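Uncharacterized protein (Bacteroides ovatus CL02T12C04, PDB 6PTM) is probably an exo-acting glycoside hydrolase of family GH42 that cleaves carrageenan, the sulfated galactan of red algae. Local coordinates at residues 57-71 / 134-148. Numbering follows the deposited sequence.
Sequences LIAKAKKSGINTLKE and ELEAVMRGELKRLPT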
# COMPACT_ATOMS: atom_id res chain seq x y z
N LEU A 57 -35.37 14.38 -0.06
CA LEU A 57 -35.46 13.17 -0.92
C LEU A 57 -35.00 11.96 -0.10
O LEU A 57 -35.62 10.90 -0.19
CB LEU A 57 -34.61 13.35 -2.17
CG LEU A 57 -34.79 12.25 -3.22
CD1 LEU A 57 -36.20 12.29 -3.79
CD2 LEU A 57 -33.77 12.43 -4.34
N ILE A 58 -33.97 12.15 0.72
CA ILE A 58 -33.50 11.08 1.63
C ILE A 58 -34.64 10.66 2.57
O ILE A 58 -34.86 9.44 2.73
CB ILE A 58 -32.23 11.51 2.40
CG1 ILE A 58 -31.02 11.49 1.45
CG2 ILE A 58 -32.03 10.65 3.64
CD1 ILE A 58 -29.82 12.20 2.00
N ALA A 59 -35.33 11.61 3.19
CA ALA A 59 -36.42 11.28 4.15
C ALA A 59 -37.48 10.48 3.40
O ALA A 59 -37.88 9.43 3.93
CB ALA A 59 -36.98 12.52 4.82
N LYS A 60 -37.85 10.90 2.19
CA LYS A 60 -38.85 10.20 1.34
C LYS A 60 -38.35 8.79 0.98
O LYS A 60 -39.10 7.83 1.26
CB LYS A 60 -39.18 11.03 0.11
CG LYS A 60 -40.46 10.62 -0.62
CD LYS A 60 -40.78 11.53 -1.80
CE LYS A 60 -42.10 11.19 -2.44
NZ LYS A 60 -42.16 11.68 -3.83
N ALA A 61 -37.14 8.62 0.42
CA ALA A 61 -36.60 7.26 0.10
C ALA A 61 -36.59 6.33 1.33
O ALA A 61 -36.96 5.16 1.19
CB ALA A 61 -35.21 7.37 -0.48
N LYS A 62 -36.14 6.83 2.48
CA LYS A 62 -36.12 6.09 3.78
C LYS A 62 -37.49 5.50 4.10
O LYS A 62 -37.53 4.33 4.54
CB LYS A 62 -35.73 7.00 4.95
CG LYS A 62 -34.34 6.71 5.47
CD LYS A 62 -33.97 7.43 6.73
CE LYS A 62 -32.47 7.59 6.84
NZ LYS A 62 -31.78 6.27 6.70
N LYS A 63 -38.56 6.30 3.93
CA LYS A 63 -39.98 5.88 4.15
C LYS A 63 -40.23 4.62 3.30
O LYS A 63 -40.90 3.72 3.79
CB LYS A 63 -40.96 7.02 3.84
N SER A 64 -39.67 4.51 2.10
CA SER A 64 -39.89 3.35 1.19
C SER A 64 -38.99 2.17 1.53
O SER A 64 -38.99 1.21 0.73
CB SER A 64 -39.70 3.77 -0.22
OG SER A 64 -40.28 5.05 -0.40
N GLY A 65 -38.19 2.25 2.59
CA GLY A 65 -37.22 1.21 2.98
C GLY A 65 -35.93 1.21 2.15
O GLY A 65 -35.19 0.23 2.23
N ILE A 66 -35.64 2.24 1.37
CA ILE A 66 -34.35 2.32 0.62
C ILE A 66 -33.21 2.61 1.61
O ILE A 66 -33.35 3.54 2.42
CB ILE A 66 -34.45 3.36 -0.51
CG1 ILE A 66 -35.46 2.93 -1.59
CG2 ILE A 66 -33.08 3.62 -1.14
CD1 ILE A 66 -35.87 4.03 -2.55
N ASN A 67 -32.10 1.89 1.51
CA ASN A 67 -30.85 2.20 2.25
C ASN A 67 -30.21 3.47 1.65
O ASN A 67 -29.56 3.37 0.55
CB ASN A 67 -29.84 1.04 2.19
CG ASN A 67 -28.64 1.28 3.09
OD1 ASN A 67 -28.40 2.43 3.48
ND2 ASN A 67 -27.91 0.23 3.44
N THR A 68 -30.35 4.62 2.33
CA THR A 68 -29.87 5.94 1.84
C THR A 68 -28.48 6.26 2.41
O THR A 68 -28.12 7.44 2.45
CB THR A 68 -30.83 7.08 2.20
OG1 THR A 68 -31.11 7.01 3.60
CG2 THR A 68 -32.11 7.04 1.43
N LEU A 69 -27.71 5.27 2.85
CA LEU A 69 -26.35 5.53 3.41
C LEU A 69 -25.53 6.40 2.45
O LEU A 69 -24.89 7.36 2.90
CB LEU A 69 -25.64 4.21 3.73
CG LEU A 69 -24.20 4.33 4.21
CD1 LEU A 69 -24.12 5.13 5.53
CD2 LEU A 69 -23.60 2.95 4.39
N LYS A 70 -25.54 6.07 1.16
CA LYS A 70 -24.67 6.76 0.17
C LYS A 70 -25.02 8.26 0.16
O LYS A 70 -24.13 9.06 0.33
CB LYS A 70 -24.86 6.07 -1.17
CG LYS A 70 -24.01 6.60 -2.29
CD LYS A 70 -24.16 5.76 -3.54
CE LYS A 70 -23.42 6.38 -4.70
NZ LYS A 70 -23.40 5.48 -5.86
N GLU A 71 -26.31 8.59 0.00
CA GLU A 71 -26.80 9.99 -0.10
C GLU A 71 -26.61 10.71 1.24
O GLU A 71 -26.24 11.91 1.23
CB GLU A 71 -28.23 10.01 -0.61
CG GLU A 71 -28.37 9.61 -2.07
CD GLU A 71 -28.40 8.11 -2.29
OE1 GLU A 71 -28.62 7.37 -1.30
OE2 GLU A 71 -28.20 7.68 -3.45
N GLU A 134 -29.42 10.02 -8.80
CA GLU A 134 -29.26 8.59 -8.50
C GLU A 134 -30.44 8.13 -7.64
O GLU A 134 -31.09 7.12 -7.99
CB GLU A 134 -27.95 8.26 -7.79
CG GLU A 134 -27.83 6.75 -7.54
CD GLU A 134 -26.49 6.25 -7.04
OE1 GLU A 134 -25.60 7.08 -6.91
OE2 GLU A 134 -26.37 5.03 -6.73
N LEU A 135 -30.71 8.80 -6.52
CA LEU A 135 -31.77 8.33 -5.59
C LEU A 135 -33.15 8.34 -6.28
O LEU A 135 -33.93 7.40 -6.01
CB LEU A 135 -31.73 9.21 -4.34
CG LEU A 135 -32.56 8.71 -3.16
CD1 LEU A 135 -32.27 7.25 -2.82
CD2 LEU A 135 -32.33 9.60 -1.94
N GLU A 136 -33.46 9.34 -7.11
CA GLU A 136 -34.76 9.37 -7.83
C GLU A 136 -34.87 8.14 -8.74
O GLU A 136 -35.95 7.55 -8.77
CB GLU A 136 -34.92 10.68 -8.59
CG GLU A 136 -35.04 11.88 -7.67
CD GLU A 136 -36.42 12.53 -7.65
OE1 GLU A 136 -37.43 11.78 -7.73
OE2 GLU A 136 -36.47 13.77 -7.54
N ALA A 137 -33.79 7.73 -9.41
CA ALA A 137 -33.75 6.51 -10.23
C ALA A 137 -33.95 5.27 -9.36
O ALA A 137 -34.64 4.33 -9.80
CB ALA A 137 -32.45 6.45 -11.01
N VAL A 138 -33.28 5.23 -8.21
CA VAL A 138 -33.44 4.10 -7.26
C VAL A 138 -34.90 4.05 -6.79
O VAL A 138 -35.47 2.96 -6.77
CB VAL A 138 -32.46 4.19 -6.08
CG1 VAL A 138 -32.81 3.16 -5.03
CG2 VAL A 138 -31.01 4.03 -6.54
N MET A 139 -35.50 5.18 -6.45
CA MET A 139 -36.90 5.19 -5.94
C MET A 139 -37.85 4.72 -7.03
O MET A 139 -38.82 4.08 -6.69
CB MET A 139 -37.29 6.56 -5.42
CG MET A 139 -36.49 6.95 -4.20
SD MET A 139 -36.52 8.71 -3.94
CE MET A 139 -38.19 8.84 -3.29
N ARG A 140 -37.54 4.93 -8.30
CA ARG A 140 -38.42 4.53 -9.44
C ARG A 140 -38.12 3.13 -9.93
O ARG A 140 -38.65 2.80 -10.97
CB ARG A 140 -38.22 5.49 -10.61
CG ARG A 140 -38.74 6.88 -10.30
CD ARG A 140 -38.47 7.92 -11.37
NE ARG A 140 -38.65 9.17 -10.65
CZ ARG A 140 -39.82 9.81 -10.51
NH1 ARG A 140 -40.92 9.35 -11.09
NH2 ARG A 140 -39.88 10.93 -9.81
N GLY A 141 -37.22 2.39 -9.31
CA GLY A 141 -36.93 1.01 -9.72
C GLY A 141 -36.07 0.94 -10.96
O GLY A 141 -35.99 -0.16 -11.52
N GLU A 142 -35.40 2.03 -11.37
CA GLU A 142 -34.63 2.10 -12.64
C GLU A 142 -33.17 1.67 -12.43
O GLU A 142 -32.54 1.33 -13.42
CB GLU A 142 -34.65 3.51 -13.21
CG GLU A 142 -36.01 3.97 -13.66
CD GLU A 142 -36.11 5.49 -13.81
OE1 GLU A 142 -35.13 6.21 -13.46
OE2 GLU A 142 -37.19 5.96 -14.23
N LEU A 143 -32.64 1.84 -11.22
CA LEU A 143 -31.33 1.34 -10.75
C LEU A 143 -31.61 0.36 -9.61
O LEU A 143 -32.46 0.68 -8.75
CB LEU A 143 -30.45 2.47 -10.22
CG LEU A 143 -30.12 3.59 -11.20
CD1 LEU A 143 -29.30 4.69 -10.52
CD2 LEU A 143 -29.39 3.08 -12.43
N LYS A 144 -30.92 -0.76 -9.62
CA LYS A 144 -31.01 -1.72 -8.50
C LYS A 144 -29.91 -1.39 -7.50
O LYS A 144 -28.74 -1.39 -7.89
CB LYS A 144 -30.93 -3.15 -9.05
CG LYS A 144 -31.04 -4.26 -8.00
CD LYS A 144 -31.09 -5.66 -8.58
CE LYS A 144 -29.81 -6.04 -9.30
NZ LYS A 144 -28.83 -6.57 -8.34
N ARG A 145 -30.27 -1.11 -6.26
CA ARG A 145 -29.29 -0.84 -5.17
C ARG A 145 -29.04 -2.11 -4.37
O ARG A 145 -29.93 -2.58 -3.73
CB ARG A 145 -29.77 0.26 -4.24
CG ARG A 145 -28.80 0.54 -3.10
CD ARG A 145 -29.03 1.92 -2.56
NE ARG A 145 -28.59 2.94 -3.51
CZ ARG A 145 -28.65 4.24 -3.24
NH1 ARG A 145 -29.14 4.64 -2.09
NH2 ARG A 145 -28.20 5.14 -4.09
N LEU A 146 -27.81 -2.60 -4.36
CA LEU A 146 -27.45 -3.78 -3.55
C LEU A 146 -27.50 -3.40 -2.09
O LEU A 146 -27.21 -2.25 -1.75
CB LEU A 146 -26.06 -4.24 -3.96
CG LEU A 146 -25.97 -4.75 -5.39
CD1 LEU A 146 -24.54 -5.17 -5.70
CD2 LEU A 146 -26.94 -5.91 -5.60
N PRO A 147 -27.80 -4.37 -1.20
CA PRO A 147 -27.65 -4.17 0.23
C PRO A 147 -26.21 -3.78 0.57
O PRO A 147 -25.24 -4.33 -0.01
CB PRO A 147 -27.95 -5.55 0.84
CG PRO A 147 -28.73 -6.32 -0.23
CD PRO A 147 -28.24 -5.75 -1.55
N THR A 148 -26.06 -2.90 1.57
CA THR A 148 -24.72 -2.44 2.02
C THR A 148 -24.82 -2.14 3.51
O THR A 148 -25.86 -1.66 3.96
CB THR A 148 -24.24 -1.26 1.16
OG1 THR A 148 -22.83 -1.14 1.36
CG2 THR A 148 -24.92 0.04 1.48
O HOH W 1 -28.76 -2.22 2.60
O HOH W 2 -26.24 8.85 -5.01
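Arg145 meets Glu71 end-on in the N-terminal helical bundle, where helix 44-63 turns into helix 69-90 and the chain leaving helix 109-139 packs against that turn. The salt bridge is a two-nitrogen grip: NH2 of Arg145 gives a nearly straight bond (174°) to OE2 of Glu71 at 2.6 Å, and NH1 reaches OE1 at 2.9 Å, each oxygen using its syn lone pair. NH1 of Arg145 also donates to the backbone O of Asn67 at 3.0 Å, tilted from the carbonyl plane, so the guanidinium ties the loop to the helix start. A bend at chi3 (-70°) turns the guanidinium edge-on to both Glu71 and Glu134, whose OE2 receives a weak bond from NH2. With an alanine here, the carboxylate of buried Glu71 would probably lose its charge partner and the Asn67 carbonyl this donor. In an Asx turn, OD1 of Asn67 accepts from the backbone N of Leu69, while a water accepts from its ND2 and from the backbone N of Thr148. Lys70, fully extended, brings NZ to 2.9 Å from OE1 of Glu134; another water donates to both OE1 of Glu134 and OE2 of Glu71. Nearby, CD1 of Ile66 presses on CG of Met139 at a tight 3.4 Å.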